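Local coordinates for protein alpha-1,3-glucanase (Streptomyces thermodiastaticus, PDB 7C7D) that hydrolyses alpha-1,3-glucan, as a thermostable glycoside hydrolase of family GH87 whose catalytic unit carries a parallel beta-helix, at residues N258-G263 against H287-A292; W332-N337 against N356-A361; N337-V342 against A361-V366; E343-L348 against R367-R372; D376-M381 against N396-P401. All blocks are in the same frame, centred on the assembly; numbering follows the deposited sequence. Where two conformers were deposited one is given.

In the fold
All five contacts lie in the right-handed parallel beta-helix. Contacts 1, 3 and 4 join neighbouring strands by parallel pairing, and contact 2 does so on another face of the helix. Contacts 3 and 4 use the same two strands, 341-348 and 365-372, and contact 2 runs into contact 3 through the shared Asn337 and Ala361. Contacts 1, 2 and 5 are buried. Contacts 3 and 4 are partly so and carry charged groups: Asp338 and Lys362, water-linked in the conformer described, in the first, a Glu343-Arg367 salt bridge in the second. Contact 2 fills its turn with waters, whereas contact 5 crosses the interior mainly by apolar side chains.

Contact 1 (N258-G263 against H287-A292); sequences NVTLQG and HLKDFA
Phe291 reaches back to Leu261 from the chain that follows strand 286-289. Its CB stands 4.1 Å from Gly263 CA. From there the ring extends along strand 259-263: CD1 lies near Gly263 N, CE1 comes within 3.4 Å of Leu261 O, which sits at the ring edge near its plane, and CZ ends 3.7 Å from Leu261 CD2 in the conformer described. CG lies between the backbone N and the carbonyl carbon (chi1 64°), which turns the ring toward the leucine, and the two side chains cross at about a right angle. Leu288 CD2 adds a contact of 3.9 Å to Leu261 CB. With an alanine in place of Phe291 the ring is gone, and a gap beside Leu261 CG and CD2 is likely to open, with Ile242 and Met322 losing their neighbour.

The backbones pair in parallel, with His287 N bonded to Val259 O, Leu261 N to His287 O, Lys289 N to Leu261 O and Gly263 N to Lys289 O. On the other face Thr260 OG1 lies at the edge of the His287 ring, 3.5 Å from His287 CB, while ND1 of that ring bonds to Ser318. One water joins Thr260 OG1 to Lys289 NZ, and another links the same NZ to Gln262 OE1. Aliphatic side chains and a phenylalanine inside, with polar ones outside, are characteristic of successive coils of a pectate lyase-like parallel beta-helix.

Contact 2 (W332-N337 against N356-A361); sequences WLTGTN and NLNGTA
Two successive coils of the parallel beta-helix meet here where strands 331-333 and 355-357 end, and the pairing of Trp332 with Asn356 and Leu333 with Leu357 passes into turns bridged by waters. Leu333 N donates to Asn356 O at 2.9 Å, nearly straight at 166°. Leu333 O in turn accepts from Asn358 N at 2.8 Å, and Asn358 is the centre of an inverse gamma turn.

Inside the coil Leu333 and Leu357 lie side by side and point the same way, with Leu333 CD1 3.6 Å from Leu357 CD2. Both leucines hold CG anti to the carbonyl carbon (chi1 -66° and -57°), and their branches repeat from one coil to the next as a ladder of like residues. The opposite face carries Trp332. The methyl CG2 of Thr334 sits over one face of its indole, offset toward the rim, and also lies alongside CB of Asn358. Strand 379-382 continues the stack beyond Asn356 and Leu357.

Past the strands direct pairing stops and waters bridge the backbones. One molecule receives a bond from Gly335 N, donates to Asn358 O and pairs with Thr360 OG1. Another accepts from Asn337 N and donates to Thr360 O. Direct contact at this end is made by Thr360 CB, which rests 3.4 Å from Gly335 O.

Contact 3 (N337-V342 against A361-V366); sequences NDDLVV and AKNVTV
The two chains run parallel, the first through a type II turn from Asn337 to Leu340, Asp339 N bonding to Lys362 O, Thr365 N to Leu340 O and Val342 N to Thr365 O.

At the outer corner Asn363 ND2 donates to Asp339 OD1 at 2.9 Å, on its anti side. The acceptor lies in the amide plane, although the two flat groups are turned 74° against each other. Asn363 CG is anti to its own N (chi1 -167°), which swings the amide across to the aspartate, and its OD1 is taken by Arg392. A leucine in place of Asn363 would probably leave Asp339 OD1 without this donor and cost Arg392 one of its acceptors, Thr365 OG1 remaining.

Asp338 and Lys362 lie side by side, their charged atoms bridged, in the conformer described, by a water that donates to Asp338 OD1 and accepts from Lys362 NZ; that amine also bonds to Thr360 O. Facing inward, Val364 CG2 lies 3.5 Å from Asn337 O and 4.1 Å from Leu340 CB, and Val366 CG2 follows at 4.2 Å from Val342 CB. Polar turn residues outside and stacked aliphatic ones inside mark a corner of the parallel beta-helix.

Contact 4 (E343-L348 against R367-R372); sequences ENNRIL and RDNFLR
Glu343 and Arg367 form a salt bridge in which one carboxylate oxygen takes two guanidinium nitrogens, side-on. Arg367 NE and NH2 each stand 2.9 Å from Glu343 OE1, which lies at the edge of the guanidinium, near its plane; the two flat groups are 38° apart. Both side chains start with CG between the backbone N and the carbonyl carbon and then extend alongside each other. A water that donates to Glu343 OE2 lies at the same guanidinium edge.

Amides make the second group. Asn369 OD1 accepts from Asn345 N and from Asn345 ND2, each at 3.0 Å, from opposite faces of its plane. The two side-chain amides are nearly parallel, 7° apart, and lie side by side, as in an asparagine ladder. Asn345 also bonds to Met322 and Val319, and Asn369 ND2 to Val342.

Backbone pairing resumes with Phe370 N to Asn345 O, Ile347 N to Phe370 O and Arg372 N to Ile347 O. Among apolar contacts, Leu371 CD2 meets Ile347 CB at 4.0 Å inside the coil. On the other face Leu348 CD2 touches Phe370 CE2 at 3.8 Å.

That face lies against the N-terminal beta domain: Phe370 packs edge-to-face with Phe59, and Arg346 and Arg372 form salt bridges with Glu196 and Asp194, Arg372 also bonding to Asn164. Strands 323-325 and 397-399 flank the pair.

Contact 5 (D376-M381 against N396-P401); sequences DDALAM and NTITQP
Apolar packing carries most of this contact. Ala378 CB meets Ile398 CG2 at 3.5 Å, methyl against methyl. The other branch of the isoleucine runs toward Leu379, where Ile398 CD1 approaches Leu379 CD1 to 4.0 Å as the two side chains cross obliquely. Ile398 holds CG1 anti to the carbonyl carbon (chi1 -68°) and CG2 anti to the backbone N, a fork that gives each partner its own branch. Pro401 closes the far end with its CB 3.7 Å from Asp376 O.

These residues come from different faces of the parallel beta-helix, strand 379-382 on one and strand 397-399 on another, so their side chains meet across its interior instead of pairing by backbone. Leu371 and Ile422, from the coils before and after, touch Leu379 and Ile398 respectively.

Polar groups border the packing. Leu379 CD1 rests 3.7 Å from Asn396 ND2, an amide that is itself held by Val366 O, while Asn396 OD1 accepts from Asn369 ND2. Asp376 OD1 turns back to accept from Asp377 N at 2.8 Å through its anti lone pair, and Asp376 OD2 forms a salt bridge with Arg300.

Contact 1 (N258-G263 against H287-A292)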
# COMPACT_ATOMS: atom_id res chain seq x y z
N ASN A 258 12.87 -4.26 24.56
CA ASN A 258 12.33 -4.14 25.91
C ASN A 258 11.92 -2.71 26.24
O ASN A 258 12.29 -2.16 27.28
CB ASN A 258 13.30 -4.68 26.96
CG ASN A 258 13.64 -6.14 26.74
OD1 ASN A 258 14.81 -6.53 26.73
ND2 ASN A 258 12.61 -6.96 26.58
N VAL A 259 11.16 -2.09 25.33
CA VAL A 259 10.82 -0.69 25.50
C VAL A 259 9.58 -0.38 24.68
O VAL A 259 9.35 -0.96 23.61
CB VAL A 259 12.01 0.22 25.11
CG1 VAL A 259 12.20 0.25 23.59
CG2 VAL A 259 11.83 1.63 25.67
N THR A 260 8.76 0.52 25.20
CA THR A 260 7.68 1.14 24.46
C THR A 260 8.11 2.57 24.15
O THR A 260 8.54 3.31 25.04
CB THR A 260 6.41 1.15 25.30
OG1 THR A 260 5.95 -0.19 25.50
CG2 THR A 260 5.31 1.97 24.63
N LEU A 261 8.06 2.93 22.88
CA LEU A 261 8.30 4.30 22.43
C LEU A 261 6.94 4.87 22.07
O LEU A 261 6.33 4.46 21.08
CB LEU A 261 9.25 4.30 21.24
CG LEU A 261 9.93 5.60 20.81
CD1 LEU A 261 10.54 6.31 21.99
CD2 LEU A 261 10.99 5.31 19.77
N GLN A 262 6.45 5.79 22.90
CA GLN A 262 5.09 6.27 22.80
C GLN A 262 5.05 7.78 22.65
O GLN A 262 5.62 8.52 23.47
CB GLN A 262 4.30 5.88 24.04
CG GLN A 262 2.88 6.40 24.05
CD GLN A 262 2.05 5.77 25.13
OE1 GLN A 262 2.48 4.82 25.78
NE2 GLN A 262 0.84 6.28 25.32
N GLY A 263 4.37 8.24 21.60
CA GLY A 263 4.10 9.65 21.41
C GLY A 263 2.70 10.03 21.89
O GLY A 263 1.93 9.21 22.40
N HIS A 287 7.44 -1.81 21.52
CA HIS A 287 6.13 -1.30 21.14
C HIS A 287 6.28 0.14 20.67
O HIS A 287 6.56 1.03 21.48
CB HIS A 287 5.16 -1.43 22.31
CG HIS A 287 5.11 -2.82 22.84
ND1 HIS A 287 4.45 -3.85 22.20
CD2 HIS A 287 5.69 -3.38 23.93
CE1 HIS A 287 4.61 -4.97 22.88
NE2 HIS A 287 5.36 -4.71 23.93
N LEU A 288 6.13 0.36 19.37
CA LEU A 288 6.18 1.69 18.79
C LEU A 288 4.74 2.17 18.64
O LEU A 288 3.93 1.49 18.00
CB LEU A 288 6.89 1.67 17.43
CG LEU A 288 8.27 1.01 17.40
CD1 LEU A 288 8.88 1.06 15.99
CD2 LEU A 288 9.21 1.66 18.40
N LYS A 289 4.42 3.30 19.26
CA LYS A 289 3.02 3.72 19.37
C LYS A 289 2.87 5.22 19.22
O LYS A 289 3.53 5.99 19.91
CB LYS A 289 2.43 3.36 20.74
CG LYS A 289 2.48 1.90 21.15
CD LYS A 289 1.80 1.72 22.50
CE LYS A 289 1.62 0.25 22.83
NZ LYS A 289 1.09 0.04 24.21
N ASP A 290 1.93 5.63 18.37
CA ASP A 290 1.32 6.96 18.43
C ASP A 290 2.32 8.09 18.18
O ASP A 290 2.29 9.11 18.85
CB ASP A 290 0.56 7.18 19.74
CG ASP A 290 -0.41 6.06 20.05
OD1 ASP A 290 -0.91 5.41 19.10
OD2 ASP A 290 -0.68 5.82 21.25
N PHE A 291 3.21 7.91 17.21
CA PHE A 291 4.02 9.02 16.72
C PHE A 291 4.16 8.92 15.21
O PHE A 291 3.74 7.95 14.58
CB PHE A 291 5.35 9.25 17.48
CG PHE A 291 6.36 8.12 17.38
CD1 PHE A 291 6.23 6.97 18.15
CD2 PHE A 291 7.50 8.26 16.59
CE1 PHE A 291 7.19 5.97 18.10
CE2 PHE A 291 8.46 7.26 16.54
CZ PHE A 291 8.31 6.12 17.30
N ALA A 292 4.75 9.96 14.63
CA ALA A 292 5.02 10.00 13.20
C ALA A 292 6.51 9.87 12.96
O ALA A 292 7.32 10.38 13.73
CB ALA A 292 4.51 11.30 12.58
O HOH W 1 3.12 -0.55 25.82
O HOH W 2 -0.45 8.02 23.16
O HOH W 3 1.81 1.74 26.55

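Contact 2 (W332-N337 against N356-A361)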
# COMPACT_ATOMS: atom_id res chain seq x y z
N TRP A 332 10.99 -2.71 6.43
CA TRP A 332 11.71 -3.77 5.74
C TRP A 332 12.14 -4.73 6.83
O TRP A 332 13.08 -4.45 7.58
CB TRP A 332 12.89 -3.18 4.99
CG TRP A 332 13.57 -4.19 4.17
CD1 TRP A 332 13.15 -4.67 2.97
CD2 TRP A 332 14.78 -4.88 4.50
NE1 TRP A 332 14.04 -5.62 2.52
CE2 TRP A 332 15.04 -5.76 3.44
CE3 TRP A 332 15.66 -4.84 5.58
CZ2 TRP A 332 16.16 -6.59 3.42
CZ3 TRP A 332 16.77 -5.65 5.57
CH2 TRP A 332 17.01 -6.52 4.49
N LEU A 333 11.43 -5.85 6.97
CA LEU A 333 11.54 -6.71 8.13
C LEU A 333 12.25 -8.01 7.77
O LEU A 333 11.90 -8.67 6.78
CB LEU A 333 10.16 -7.00 8.72
CG LEU A 333 9.48 -5.76 9.32
CD1 LEU A 333 7.97 -5.94 9.45
CD2 LEU A 333 10.10 -5.39 10.66
N THR A 334 13.26 -8.36 8.56
CA THR A 334 14.02 -9.58 8.37
C THR A 334 14.31 -10.17 9.74
O THR A 334 14.20 -9.50 10.76
CB THR A 334 15.38 -9.29 7.72
OG1 THR A 334 16.12 -8.37 8.54
CG2 THR A 334 15.19 -8.69 6.34
N GLY A 335 14.71 -11.44 9.74
CA GLY A 335 15.13 -12.05 10.99
C GLY A 335 13.95 -12.32 11.91
O GLY A 335 12.83 -12.59 11.48
N THR A 336 14.21 -12.24 13.21
CA THR A 336 13.20 -12.60 14.20
C THR A 336 12.22 -11.45 14.41
O THR A 336 12.61 -10.38 14.90
CB THR A 336 13.86 -12.98 15.51
OG1 THR A 336 14.77 -14.06 15.28
CG2 THR A 336 12.82 -13.40 16.55
N ASN A 337 10.96 -11.68 14.06
CA ASN A 337 9.88 -10.75 14.33
C ASN A 337 8.66 -11.52 14.82
O ASN A 337 7.52 -11.18 14.50
CB ASN A 337 9.53 -9.93 13.10
CG ASN A 337 10.55 -8.85 12.83
OD1 ASN A 337 10.67 -7.89 13.60
ND2 ASN A 337 11.28 -8.99 11.73
N ASN A 356 7.56 -5.02 3.84
CA ASN A 356 8.00 -6.28 3.26
C ASN A 356 8.45 -7.21 4.38
O ASN A 356 9.34 -6.86 5.15
CB ASN A 356 9.13 -6.06 2.27
CG ASN A 356 9.39 -7.27 1.39
OD1 ASN A 356 9.11 -8.40 1.79
ND2 ASN A 356 9.89 -7.03 0.19
N LEU A 357 7.84 -8.39 4.46
CA LEU A 357 8.33 -9.45 5.34
C LEU A 357 9.35 -10.23 4.52
O LEU A 357 9.01 -11.18 3.80
CB LEU A 357 7.20 -10.33 5.83
CG LEU A 357 6.06 -9.64 6.58
CD1 LEU A 357 5.05 -10.66 7.08
CD2 LEU A 357 6.60 -8.81 7.73
N ASN A 358 10.61 -9.82 4.61
CA ASN A 358 11.67 -10.42 3.79
C ASN A 358 12.33 -11.58 4.53
O ASN A 358 13.49 -11.53 4.93
CB ASN A 358 12.67 -9.35 3.36
CG ASN A 358 13.65 -9.86 2.31
OD1 ASN A 358 13.40 -10.88 1.65
ND2 ASN A 358 14.75 -9.15 2.14
N GLY A 359 11.56 -12.64 4.69
CA GLY A 359 12.04 -13.90 5.22
C GLY A 359 11.94 -14.00 6.73
O GLY A 359 11.98 -13.00 7.46
N THR A 360 11.78 -15.23 7.21
CA THR A 360 11.91 -15.60 8.61
C THR A 360 10.74 -15.14 9.47
O THR A 360 10.74 -15.38 10.68
CB THR A 360 13.24 -15.13 9.22
OG1 THR A 360 14.29 -15.28 8.25
CG2 THR A 360 13.61 -15.93 10.47
N ALA A 361 9.73 -14.47 8.90
CA ALA A 361 8.64 -13.93 9.69
C ALA A 361 7.73 -15.07 10.16
O ALA A 361 7.33 -15.92 9.36
CB ALA A 361 7.84 -12.93 8.87
O HOH W 4 10.31 -10.89 7.58
O HOH W 5 10.76 -11.38 10.24
O HOH W 6 15.00 -12.56 7.09
O HOH W 7 9.79 -14.02 12.96

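Contact 3 (N337-V342 against A361-V366)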
# COMPACT_ATOMS: atom_id res chain seq x y z
N ASN A 337 10.96 -11.68 14.06
CA ASN A 337 9.88 -10.75 14.33
C ASN A 337 8.66 -11.52 14.82
O ASN A 337 7.52 -11.18 14.50
CB ASN A 337 9.53 -9.93 13.10
CG ASN A 337 10.55 -8.85 12.83
OD1 ASN A 337 10.67 -7.89 13.60
ND2 ASN A 337 11.28 -8.99 11.73
N ASP A 338 8.89 -12.58 15.61
CA ASP A 338 7.81 -13.51 15.94
C ASP A 338 6.64 -12.78 16.55
O ASP A 338 6.80 -12.00 17.50
CB ASP A 338 8.30 -14.54 16.97
CG ASP A 338 9.44 -15.41 16.49
OD1 ASP A 338 9.96 -15.21 15.38
OD2 ASP A 338 9.83 -16.31 17.26
N ASP A 339 5.45 -13.05 16.02
CA ASP A 339 4.20 -12.55 16.59
C ASP A 339 4.06 -11.04 16.49
O ASP A 339 3.21 -10.45 17.16
CB ASP A 339 3.99 -13.04 18.03
CG ASP A 339 4.25 -14.52 18.16
OD1 ASP A 339 3.61 -15.28 17.42
OD2 ASP A 339 5.12 -14.93 18.97
N LEU A 340 4.86 -10.39 15.64
CA LEU A 340 4.76 -8.95 15.48
C LEU A 340 3.36 -8.56 15.02
O LEU A 340 2.78 -9.21 14.14
CB LEU A 340 5.79 -8.48 14.45
CG LEU A 340 5.75 -7.02 14.00
CD1 LEU A 340 6.14 -6.07 15.13
CD2 LEU A 340 6.65 -6.80 12.80
N VAL A 341 2.82 -7.49 15.60
CA VAL A 341 1.54 -6.93 15.16
C VAL A 341 1.79 -5.52 14.65
O VAL A 341 2.27 -4.66 15.40
CB VAL A 341 0.48 -6.93 16.27
CG1 VAL A 341 -0.81 -6.28 15.78
CG2 VAL A 341 0.23 -8.35 16.76
N VAL A 342 1.47 -5.29 13.37
CA VAL A 342 1.58 -3.97 12.75
C VAL A 342 0.15 -3.55 12.43
O VAL A 342 -0.47 -4.10 11.51
CB VAL A 342 2.45 -4.02 11.49
CG1 VAL A 342 2.45 -2.67 10.78
CG2 VAL A 342 3.87 -4.46 11.83
N ALA A 361 9.73 -14.47 8.90
CA ALA A 361 8.64 -13.93 9.69
C ALA A 361 7.73 -15.07 10.16
O ALA A 361 7.33 -15.92 9.36
CB ALA A 361 7.84 -12.93 8.87
N LYS A 362 7.38 -15.06 11.44
CA LYS A 362 6.57 -16.12 12.03
C LYS A 362 5.38 -15.50 12.73
O LYS A 362 5.55 -14.73 13.68
CB LYS A 362 7.40 -16.95 13.02
CG LYS A 362 8.53 -17.71 12.36
CD LYS A 362 9.33 -18.51 13.38
CE LYS A 362 10.57 -19.11 12.75
NZ LYS A 362 11.31 -18.08 11.96
N ASN A 363 4.18 -15.83 12.27
CA ASN A 363 2.94 -15.35 12.88
C ASN A 363 2.89 -13.83 12.98
O ASN A 363 2.43 -13.28 13.98
CB ASN A 363 2.67 -16.00 14.24
CG ASN A 363 1.25 -15.74 14.71
OD1 ASN A 363 0.32 -15.72 13.90
ND2 ASN A 363 1.08 -15.49 16.00
N VAL A 364 3.35 -13.15 11.93
CA VAL A 364 3.23 -11.69 11.87
C VAL A 364 1.85 -11.34 11.36
O VAL A 364 1.36 -11.93 10.39
CB VAL A 364 4.33 -11.09 10.97
CG1 VAL A 364 4.12 -9.58 10.82
CG2 VAL A 364 5.71 -11.41 11.53
N THR A 365 1.20 -10.37 12.02
CA THR A 365 -0.11 -9.86 11.61
C THR A 365 0.05 -8.40 11.21
O THR A 365 0.51 -7.57 12.00
CB THR A 365 -1.12 -9.96 12.76
OG1 THR A 365 -1.33 -11.34 13.07
CG2 THR A 365 -2.46 -9.34 12.37
N VAL A 366 -0.35 -8.08 9.97
CA VAL A 366 -0.39 -6.72 9.47
C VAL A 366 -1.85 -6.42 9.18
O VAL A 366 -2.42 -6.99 8.24
CB VAL A 366 0.48 -6.56 8.21
CG1 VAL A 366 0.43 -5.13 7.68
CG2 VAL A 366 1.92 -6.99 8.50
O HOH W 7 9.79 -14.02 12.96
O HOH W 8 12.08 -16.53 14.28

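Contact 4 (E343-L348 against R367-R372)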
# COMPACT_ATOMS: atom_id res chain seq x y z
N GLU A 343 -0.40 -2.61 13.20
CA GLU A 343 -1.82 -2.33 13.10
C GLU A 343 -2.12 -0.85 13.28
O GLU A 343 -1.45 -0.14 14.02
CB GLU A 343 -2.63 -3.13 14.14
CG GLU A 343 -2.28 -2.75 15.57
CD GLU A 343 -2.97 -3.60 16.62
OE1 GLU A 343 -3.86 -4.41 16.27
OE2 GLU A 343 -2.62 -3.46 17.80
N ASN A 344 -3.17 -0.40 12.58
CA ASN A 344 -3.70 0.95 12.75
C ASN A 344 -2.65 2.02 12.45
O ASN A 344 -2.52 3.00 13.18
CB ASN A 344 -4.32 1.16 14.13
CG ASN A 344 -5.42 0.17 14.42
OD1 ASN A 344 -5.31 -0.65 15.34
ND2 ASN A 344 -6.48 0.21 13.63
N ASN A 345 -1.90 1.82 11.37
CA ASN A 345 -0.90 2.78 10.92
C ASN A 345 -1.29 3.33 9.56
O ASN A 345 -2.12 2.76 8.85
CB ASN A 345 0.48 2.13 10.81
CG ASN A 345 0.90 1.44 12.08
OD1 ASN A 345 1.15 2.09 13.09
ND2 ASN A 345 0.98 0.12 12.04
N ARG A 346 -0.67 4.45 9.22
CA ARG A 346 -0.73 5.02 7.88
C ARG A 346 0.68 4.98 7.31
O ARG A 346 1.64 5.39 7.97
CB ARG A 346 -1.20 6.48 7.91
CG ARG A 346 -2.33 6.74 8.86
CD ARG A 346 -3.61 6.07 8.40
NE ARG A 346 -4.61 6.15 9.46
CZ ARG A 346 -5.26 7.26 9.79
NH1 ARG A 346 -5.05 8.39 9.11
NH2 ARG A 346 -6.13 7.26 10.79
N ILE A 347 0.80 4.47 6.09
CA ILE A 347 2.07 4.44 5.38
C ILE A 347 1.83 5.11 4.03
O ILE A 347 1.11 4.57 3.19
CB ILE A 347 2.62 3.01 5.21
CG1 ILE A 347 2.77 2.34 6.59
CG2 ILE A 347 3.97 3.03 4.50
CD1 ILE A 347 3.08 0.85 6.54
N LEU A 348 2.41 6.29 3.85
CA LEU A 348 2.10 7.15 2.71
C LEU A 348 3.38 7.59 2.04
O LEU A 348 4.37 7.91 2.72
CB LEU A 348 1.38 8.42 3.15
CG LEU A 348 0.21 8.19 4.09
CD1 LEU A 348 -0.29 9.51 4.62
CD2 LEU A 348 -0.89 7.48 3.35
N ARG A 367 -2.47 -5.58 10.01
CA ARG A 367 -3.92 -5.39 9.92
C ARG A 367 -4.33 -3.94 10.15
O ARG A 367 -3.70 -3.20 10.91
CB ARG A 367 -4.67 -6.29 10.92
CG ARG A 367 -4.44 -5.95 12.38
CD ARG A 367 -5.23 -6.86 13.31
NE ARG A 367 -4.85 -6.60 14.70
CZ ARG A 367 -4.74 -7.53 15.64
NH1 ARG A 367 -5.00 -8.80 15.35
NH2 ARG A 367 -4.37 -7.19 16.87
N ASP A 368 -5.42 -3.55 9.50
CA ASP A 368 -6.05 -2.25 9.74
C ASP A 368 -5.11 -1.08 9.46
O ASP A 368 -5.15 -0.06 10.16
CB ASP A 368 -6.66 -2.17 11.13
CG ASP A 368 -7.87 -3.06 11.26
OD1 ASP A 368 -8.87 -2.79 10.56
OD2 ASP A 368 -7.80 -4.03 12.04
N ASN A 369 -4.27 -1.22 8.44
CA ASN A 369 -3.41 -0.15 7.99
C ASN A 369 -3.94 0.46 6.70
O ASN A 369 -4.65 -0.19 5.93
CB ASN A 369 -1.98 -0.66 7.76
CG ASN A 369 -1.40 -1.30 8.99
OD1 ASN A 369 -1.03 -0.61 9.94
ND2 ASN A 369 -1.31 -2.62 8.99
N PHE A 370 -3.57 1.71 6.48
CA PHE A 370 -3.88 2.43 5.25
C PHE A 370 -2.57 2.73 4.53
O PHE A 370 -1.66 3.32 5.13
CB PHE A 370 -4.61 3.73 5.54
CG PHE A 370 -4.94 4.52 4.31
CD1 PHE A 370 -5.93 4.09 3.45
CD2 PHE A 370 -4.22 5.66 3.98
CE1 PHE A 370 -6.23 4.79 2.30
CE2 PHE A 370 -4.53 6.37 2.82
CZ PHE A 370 -5.53 5.93 1.99
N LEU A 371 -2.49 2.35 3.25
CA LEU A 371 -1.29 2.53 2.44
C LEU A 371 -1.67 3.22 1.14
O LEU A 371 -2.51 2.72 0.39
CB LEU A 371 -0.64 1.17 2.15
CG LEU A 371 -0.09 0.44 3.38
CD1 LEU A 371 -1.02 -0.70 3.85
CD2 LEU A 371 1.30 -0.09 3.10
N ARG A 372 -1.06 4.39 0.89
CA ARG A 372 -1.27 5.13 -0.34
C ARG A 372 0.07 5.54 -0.92
O ARG A 372 0.96 6.00 -0.20
CB ARG A 372 -2.10 6.40 -0.08
CG ARG A 372 -2.26 7.31 -1.29
CD ARG A 372 -3.01 8.60 -0.95
NE ARG A 372 -4.45 8.39 -0.80
CZ ARG A 372 -5.20 9.05 0.08
NH1 ARG A 372 -4.65 9.93 0.90
NH2 ARG A 372 -6.51 8.81 0.15
O HOH W 9 -3.59 -5.19 19.43
O HOH W 10 -6.54 -3.85 14.51
O HOH W 11 -7.11 2.37 11.42

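Contact 5 (D376-M381 against N396-P401)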
# COMPACT_ATOMS: atom_id res chain seq x y z
N ASP A 376 6.28 0.52 -5.10
CA ASP A 376 6.42 -0.88 -5.49
C ASP A 376 5.34 -1.59 -4.67
O ASP A 376 4.45 -0.92 -4.15
CB ASP A 376 7.83 -1.35 -5.14
CG ASP A 376 8.30 -2.50 -6.02
OD1 ASP A 376 7.58 -3.51 -6.13
OD2 ASP A 376 9.41 -2.39 -6.60
N ASP A 377 5.42 -2.91 -4.53
CA ASP A 377 4.42 -3.68 -3.79
C ASP A 377 4.05 -2.97 -2.50
O ASP A 377 4.92 -2.69 -1.67
CB ASP A 377 5.01 -5.05 -3.43
CG ASP A 377 5.25 -5.94 -4.62
OD1 ASP A 377 4.46 -5.92 -5.58
OD2 ASP A 377 6.23 -6.71 -4.57
N ALA A 378 2.76 -2.71 -2.29
CA ALA A 378 2.40 -1.98 -1.08
C ALA A 378 2.68 -2.81 0.16
O ALA A 378 3.34 -2.34 1.10
CB ALA A 378 0.94 -1.50 -1.12
N LEU A 379 2.21 -4.06 0.17
CA LEU A 379 2.54 -5.05 1.19
C LEU A 379 3.09 -6.27 0.48
O LEU A 379 2.48 -6.76 -0.48
CB LEU A 379 1.30 -5.46 1.99
CG LEU A 379 0.61 -4.37 2.81
CD1 LEU A 379 -0.61 -4.98 3.51
CD2 LEU A 379 1.56 -3.76 3.83
N ALA A 380 4.22 -6.78 0.95
CA ALA A 380 4.84 -7.93 0.33
C ALA A 380 5.36 -8.90 1.38
O ALA A 380 5.75 -8.50 2.48
CB ALA A 380 5.99 -7.54 -0.60
N MET A 381 5.37 -10.17 1.01
CA MET A 381 6.10 -11.21 1.72
C MET A 381 7.05 -11.85 0.72
O MET A 381 6.62 -12.32 -0.33
CB MET A 381 5.15 -12.27 2.27
CG MET A 381 4.14 -11.72 3.25
SD MET A 381 3.31 -13.08 4.11
CE MET A 381 1.85 -12.25 4.73
N ASN A 396 -6.53 -4.49 5.49
CA ASN A 396 -5.82 -3.27 5.12
C ASN A 396 -6.50 -2.62 3.93
O ASN A 396 -7.21 -3.27 3.17
CB ASN A 396 -4.36 -3.59 4.77
CG ASN A 396 -3.63 -4.27 5.91
OD1 ASN A 396 -3.25 -3.61 6.88
ND2 ASN A 396 -3.45 -5.58 5.80
N THR A 397 -6.28 -1.32 3.79
CA THR A 397 -6.74 -0.56 2.63
C THR A 397 -5.52 -0.03 1.90
O THR A 397 -4.69 0.66 2.51
CB THR A 397 -7.68 0.57 3.05
OG1 THR A 397 -8.86 -0.02 3.61
CG2 THR A 397 -8.09 1.43 1.86
N ILE A 398 -5.43 -0.35 0.61
CA ILE A 398 -4.27 -0.04 -0.21
C ILE A 398 -4.76 0.69 -1.45
O ILE A 398 -5.72 0.24 -2.10
CB ILE A 398 -3.54 -1.33 -0.61
CG1 ILE A 398 -2.90 -1.99 0.62
CG2 ILE A 398 -2.53 -1.08 -1.73
CD1 ILE A 398 -2.57 -3.45 0.44
N THR A 399 -4.09 1.78 -1.81
CA THR A 399 -4.45 2.51 -3.01
C THR A 399 -3.19 2.99 -3.73
O THR A 399 -2.24 3.48 -3.10
CB THR A 399 -5.38 3.69 -2.70
OG1 THR A 399 -5.47 4.55 -3.85
CG2 THR A 399 -4.92 4.51 -1.51
N GLN A 400 -3.19 2.82 -5.03
CA GLN A 400 -2.21 3.45 -5.91
C GLN A 400 -0.74 3.11 -5.61
O GLN A 400 0.09 4.02 -5.50
CB GLN A 400 -2.44 4.96 -5.98
CG GLN A 400 -3.54 5.34 -6.98
CD GLN A 400 -3.15 5.06 -8.43
OE1 GLN A 400 -2.01 4.67 -8.71
NE2 GLN A 400 -4.08 5.29 -9.36
N PRO A 401 -0.37 1.83 -5.54
CA PRO A 401 1.06 1.52 -5.67
C PRO A 401 1.49 1.89 -7.09
O PRO A 401 0.77 1.61 -8.06
CB PRO A 401 1.11 0.00 -5.44
CG PRO A 401 -0.24 -0.49 -5.90
CD PRO A 401 -1.21 0.62 -5.58